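Local structure of phenolic acid decarboxylase (Sedimentibacter hydroxybenzoicus, 7AE5) at residues M321-N324 and T325-P328; P328-K331 and Q332-T336. The protein catalyses the reversible, non-oxidative decarboxylation of 4-hydroxybenzoate and 3,4-dihydroxybenzoate under anaerobic conditions, with prenylated FMN and manganese as cofactors. One frame throughout, in Å; residues are numbered along the deposited sequence.

How the interactions relate
Interactions 1 and 2 divide one helix, 323-336, between them and meet at Pro328, their centres about 12 Å apart. Interaction 1, the first turn with the residues leading into it, is almost wholly buried near the middle of the chain. Interaction 2 covers the following turns, about 20 Å from the chain centre, and is only partly buried. Their chemistry follows this placing. In 321-328 two short hydroxyl side chains turn back on backbone carbonyls and a proline interrupts the regular bonding. In 328-336 ordinary helical backbone bonds take over, and longer side chains, a tyrosine beside a lysine and a glutamine along the backbone, do the packing.

Interaction 1: M321-N324 and T325-P328; sequences MALN and TSVP
Thr325 turns its hydroxyl back to the carbonyl oxygen of Met321, OG1 giving a hydrogen bond to Met321 O at 2.7 Å. This is the start of helix 323-336 in the C-terminal domain of a UbiD-family decarboxylase, and the contact joins residues three or four apart round its first turn. OG1 stands beside Thr325's own backbone N (chi1 -58°), which lets the hydroxyl reach back one turn; it meets the carbonyl from a position tilted 31° out of its plane. Ser326 repeats the pattern one residue on: its OG donates to Ala322 O at 2.8 Å, while its backbone N makes only weak bonds to Ala322 O and Leu323 O. Small hydroxyl residues suit such buried positions, since each carries its own donor to a nearby carbonyl. Ser326 OG has a second partner in the backbone N of Ala345, on strand 340-347, and so ties the helix start to the neighbouring sheet.

Asn324 sends its amide elsewhere, with ND2 bonded to Leu320 O just upstream. Leu323 packs on Leu93 and Val327 on Phe90, both of helix 86-96. The side chain of Met321 lies about 7 Å from that of Thr166, predicted to bind prenylated FMN, which puts the residues leading into the helix near the probable cofactor site.

Val327 N closes the turn on Leu323 O with a nearly straight bond (162°). Pro328 has no N-H to continue the series, and the helix kinks there; in place of a donor, its ring carbon CD sits 3.1 Å from Asn324 O.

Interaction 2: P328-K331 and Q332-T336; sequences PLYK and QLKET
The later turns of helix 323-336 resume regular i to i+4 bonding past the proline kink, and here Tyr330 and Lys334 extend alongside each other in the same direction. Tyr330 CG lies anti to the backbone N (chi1 165°), as does CG of Lys334, and a bend at chi2 of the lysine (85°) brings CD and CE up to the hydroxyl end of the phenol. Lys334 CE comes 3.5 Å from Tyr330 OH, and CD approaches the ring obliquely. The long aliphatic chain suits this place: its methylenes lie against the phenol's end while NZ goes on to bond the backbone oxygens of Pro338 and Val340. The rings of Tyr330 and Phe90, of helix 86-96, meet edge to face. With an alanine at Tyr330's place, the methylenes of Lys334 would probably lose their flat neighbour and Phe90 its stacking partner.

Within this C-terminal domain the helix packs on strand 340-347 through Leu329, Tyr330 and Leu333, while Leu333 also meets Leu372 of helix 364-372. Leucines and the tyrosine ring fill the covered side. Gln332, partly exposed, lays its extended chain back along the preceding turn, CG 3.0 Å from Pro328 O, and its OE1 comes 3.7 Å from Leu329 CD2. Pro328 O also accepts the backbone N of Gln332, so a residue that cannot donate still serves as acceptor for the next turn. Leu333 N reaches Leu329 O at 3.0 Å, and Lys334 N reaches Tyr330 O at 2.9 Å. One residue further, the bond from Glu335 N to Lys331 O is weak, at 3.2 Å.

Interaction 1: M321-N324 and T325-P328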
loop_
_atom_site.group_PDB
_atom_site.type_symbol
_atom_site.label_atom_id
_atom_site.label_comp_id
_atom_site.label_asym_id
_atom_site.label_seq_id
_atom_site.Cartn_x
_atom_site.Cartn_y
_atom_site.Cartn_z
ATOM N N MET C 321 -7.981 -19.040 29.992
ATOM C CA MET C 321 -7.738 -19.294 28.577
ATOM C C MET C 321 -6.346 -18.864 28.134
ATOM O O MET C 321 -6.076 -18.835 26.927
ATOM C CB MET C 321 -8.787 -18.584 27.713
ATOM C CG MET C 321 -10.227 -18.882 28.097
ATOM S SD MET C 321 -11.364 -17.634 27.466
ATOM C CE MET C 321 -11.002 -17.701 25.717
ATOM N N ALA C 322 -5.456 -18.537 29.070
ATOM C CA ALA C 322 -4.185 -17.909 28.710
ATOM C C ALA C 322 -3.171 -18.932 28.206
ATOM O O ALA C 322 -2.863 -18.984 27.011
ATOM C CB ALA C 322 -3.633 -17.130 29.908
ATOM N N LEU C 323 -2.638 -19.754 29.113
ATOM C CA LEU C 323 -1.555 -20.663 28.758
ATOM C C LEU C 323 -2.045 -21.971 28.152
ATOM O O LEU C 323 -1.291 -22.615 27.414
ATOM C CB LEU C 323 -0.695 -20.952 29.990
ATOM C CG LEU C 323 0.019 -19.741 30.594
ATOM C CD1 LEU C 323 1.069 -20.177 31.602
ATOM C CD2 LEU C 323 0.646 -18.890 29.499
ATOM N N ASN C 324 -3.280 -22.385 28.447
ATOM C CA ASN C 324 -3.828 -23.575 27.808
ATOM C C ASN C 324 -4.131 -23.340 26.336
ATOM O O ASN C 324 -4.329 -24.306 25.592
ATOM C CB ASN C 324 -5.089 -24.042 28.538
ATOM C CG ASN C 324 -5.996 -22.893 28.930
ATOM O OD1 ASN C 324 -5.539 -21.769 29.144
ATOM N ND2 ASN C 324 -7.292 -23.171 29.032
ATOM N N THR C 325 -4.187 -22.079 25.905
ATOM C CA THR C 325 -4.228 -21.776 24.480
ATOM C C THR C 325 -2.825 -21.756 23.887
ATOM O O THR C 325 -2.621 -22.186 22.747
ATOM C CB THR C 325 -4.922 -20.429 24.249
ATOM O OG1 THR C 325 -6.244 -20.464 24.801
ATOM C CG2 THR C 325 -5.002 -20.106 22.761
ATOM N N SER C 326 -1.845 -21.287 24.664
ATOM C CA SER C 326 -0.510 -21.035 24.133
ATOM C C SER C 326 0.316 -22.310 24.006
ATOM O O SER C 326 1.099 -22.447 23.059
ATOM C CB SER C 326 0.217 -20.023 25.018
ATOM O OG SER C 326 -0.626 -18.934 25.348
ATOM N N VAL C 327 0.171 -23.243 24.951
ATOM C CA VAL C 327 0.976 -24.467 24.916
ATOM C C VAL C 327 0.693 -25.310 23.674
ATOM O O VAL C 327 1.655 -25.768 23.036
ATOM C CB VAL C 327 0.803 -25.255 26.222
ATOM C CG1 VAL C 327 1.413 -26.643 26.093
ATOM C CG2 VAL C 327 1.444 -24.503 27.380
ATOM N N PRO C 328 -0.565 -25.563 23.280
ATOM C CA PRO C 328 -0.778 -26.328 22.039
ATOM C C PRO C 328 -0.197 -25.656 20.809
ATOM O O PRO C 328 0.421 -26.335 19.980
ATOM C CB PRO C 328 -2.307 -26.448 21.957
ATOM C CG PRO C 328 -2.764 -26.311 23.360
ATOM C CD PRO C 328 -1.840 -25.306 23.973
#

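Interaction 2: P328-K331 and Q332-T336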
loop_
_atom_site.group_PDB
_atom_site.type_symbol
_atom_site.label_atom_id
_atom_site.label_comp_id
_atom_site.label_asym_id
_atom_site.label_seq_id
_atom_site.Cartn_x
_atom_site.Cartn_y
_atom_site.Cartn_z
ATOM N N PRO C 328 -0.565 -25.563 23.280
ATOM C CA PRO C 328 -0.778 -26.328 22.039
ATOM C C PRO C 328 -0.197 -25.656 20.809
ATOM O O PRO C 328 0.421 -26.335 19.980
ATOM C CB PRO C 328 -2.307 -26.448 21.957
ATOM C CG PRO C 328 -2.764 -26.311 23.360
ATOM C CD PRO C 328 -1.840 -25.306 23.973
ATOM N N LEU C 329 -0.369 -24.338 20.667
ATOM C CA LEU C 329 0.201 -23.643 19.516
ATOM C C LEU C 329 1.721 -23.731 19.519
ATOM O O LEU C 329 2.344 -23.895 18.464
ATOM C CB LEU C 329 -0.251 -22.183 19.501
ATOM C CG LEU C 329 -1.721 -21.924 19.171
ATOM C CD1 LEU C 329 -2.074 -20.464 19.403
ATOM C CD2 LEU C 329 -2.020 -22.329 17.737
ATOM N N TYR C 330 2.334 -23.622 20.700
ATOM C CA TYR C 330 3.784 -23.758 20.797
ATOM C C TYR C 330 4.240 -25.135 20.331
ATOM O O TYR C 330 5.254 -25.259 19.636
ATOM C CB TYR C 330 4.234 -23.495 22.236
ATOM C CG TYR C 330 5.646 -23.941 22.539
ATOM C CD1 TYR C 330 6.738 -23.181 22.141
ATOM C CD2 TYR C 330 5.887 -25.122 23.232
ATOM C CE1 TYR C 330 8.031 -23.588 22.419
ATOM C CE2 TYR C 330 7.175 -25.537 23.514
ATOM C CZ TYR C 330 8.243 -24.766 23.106
ATOM O OH TYR C 330 9.527 -25.176 23.386
ATOM N N LYS C 331 3.496 -26.182 20.696
ATOM C CA LYS C 331 3.879 -27.532 20.297
ATOM C C LYS C 331 3.715 -27.738 18.795
ATOM O O LYS C 331 4.517 -28.442 18.172
ATOM C CB LYS C 331 3.060 -28.563 21.073
ATOM C CG LYS C 331 3.481 -28.732 22.524
ATOM C CD LYS C 331 2.711 -29.863 23.184
ATOM C CE LYS C 331 3.127 -30.055 24.633
ATOM N NZ LYS C 331 4.597 -30.241 24.782
ATOM N N GLN C 332 2.682 -27.139 18.195
ATOM C CA GLN C 332 2.506 -27.254 16.750
ATOM C C GLN C 332 3.609 -26.520 15.998
ATOM O O GLN C 332 4.124 -27.026 14.995
ATOM C CB GLN C 332 1.131 -26.727 16.337
ATOM C CG GLN C 332 -0.021 -27.296 17.149
ATOM C CD GLN C 332 -1.369 -26.726 16.749
ATOM O OE1 GLN C 332 -1.453 -25.645 16.170
ATOM N NE2 GLN C 332 -2.436 -27.448 17.073
ATOM N N LEU C 333 3.984 -25.325 16.463
ATOM C CA LEU C 333 5.091 -24.607 15.836
ATOM C C LEU C 333 6.404 -25.355 16.019
ATOM O O LEU C 333 7.225 -25.422 15.097
ATOM C CB LEU C 333 5.206 -23.197 16.417
ATOM C CG LEU C 333 4.092 -22.183 16.153
ATOM C CD1 LEU C 333 4.604 -20.773 16.412
ATOM C CD2 LEU C 333 3.564 -22.308 14.737
ATOM N N LYS C 334 6.615 -25.932 17.204
ATOM C CA LYS C 334 7.902 -26.541 17.520
ATOM C C LYS C 334 8.147 -27.810 16.713
ATOM O O LYS C 334 9.306 -28.172 16.478
ATOM C CB LYS C 334 7.981 -26.840 19.019
ATOM C CG LYS C 334 9.357 -27.258 19.508
ATOM C CD LYS C 334 10.222 -26.052 19.822
ATOM C CE LYS C 334 11.414 -26.440 20.681
ATOM N NZ LYS C 334 12.329 -25.289 20.898
ATOM N N GLU C 335 7.082 -28.489 16.274
ATOM C CA GLU C 335 7.252 -29.744 15.547
ATOM C C GLU C 335 8.099 -29.550 14.295
ATOM O O GLU C 335 8.894 -30.425 13.932
ATOM C CB GLU C 335 5.885 -30.339 15.191
ATOM C CG GLU C 335 5.305 -29.853 13.865
ATOM C CD GLU C 335 3.833 -30.177 13.691
ATOM O OE1 GLU C 335 3.201 -30.648 14.661
ATOM O OE2 GLU C 335 3.309 -29.952 12.577
ATOM N N THR C 336 7.966 -28.398 13.637
ATOM C CA THR C 336 8.681 -28.116 12.403
ATOM C C THR C 336 9.667 -26.969 12.532
ATOM O O THR C 336 10.448 -26.737 11.602
ATOM C CB THR C 336 7.688 -27.801 11.275
ATOM O OG1 THR C 336 6.695 -26.883 11.753
ATOM C CG2 THR C 336 7.010 -29.076 10.797
#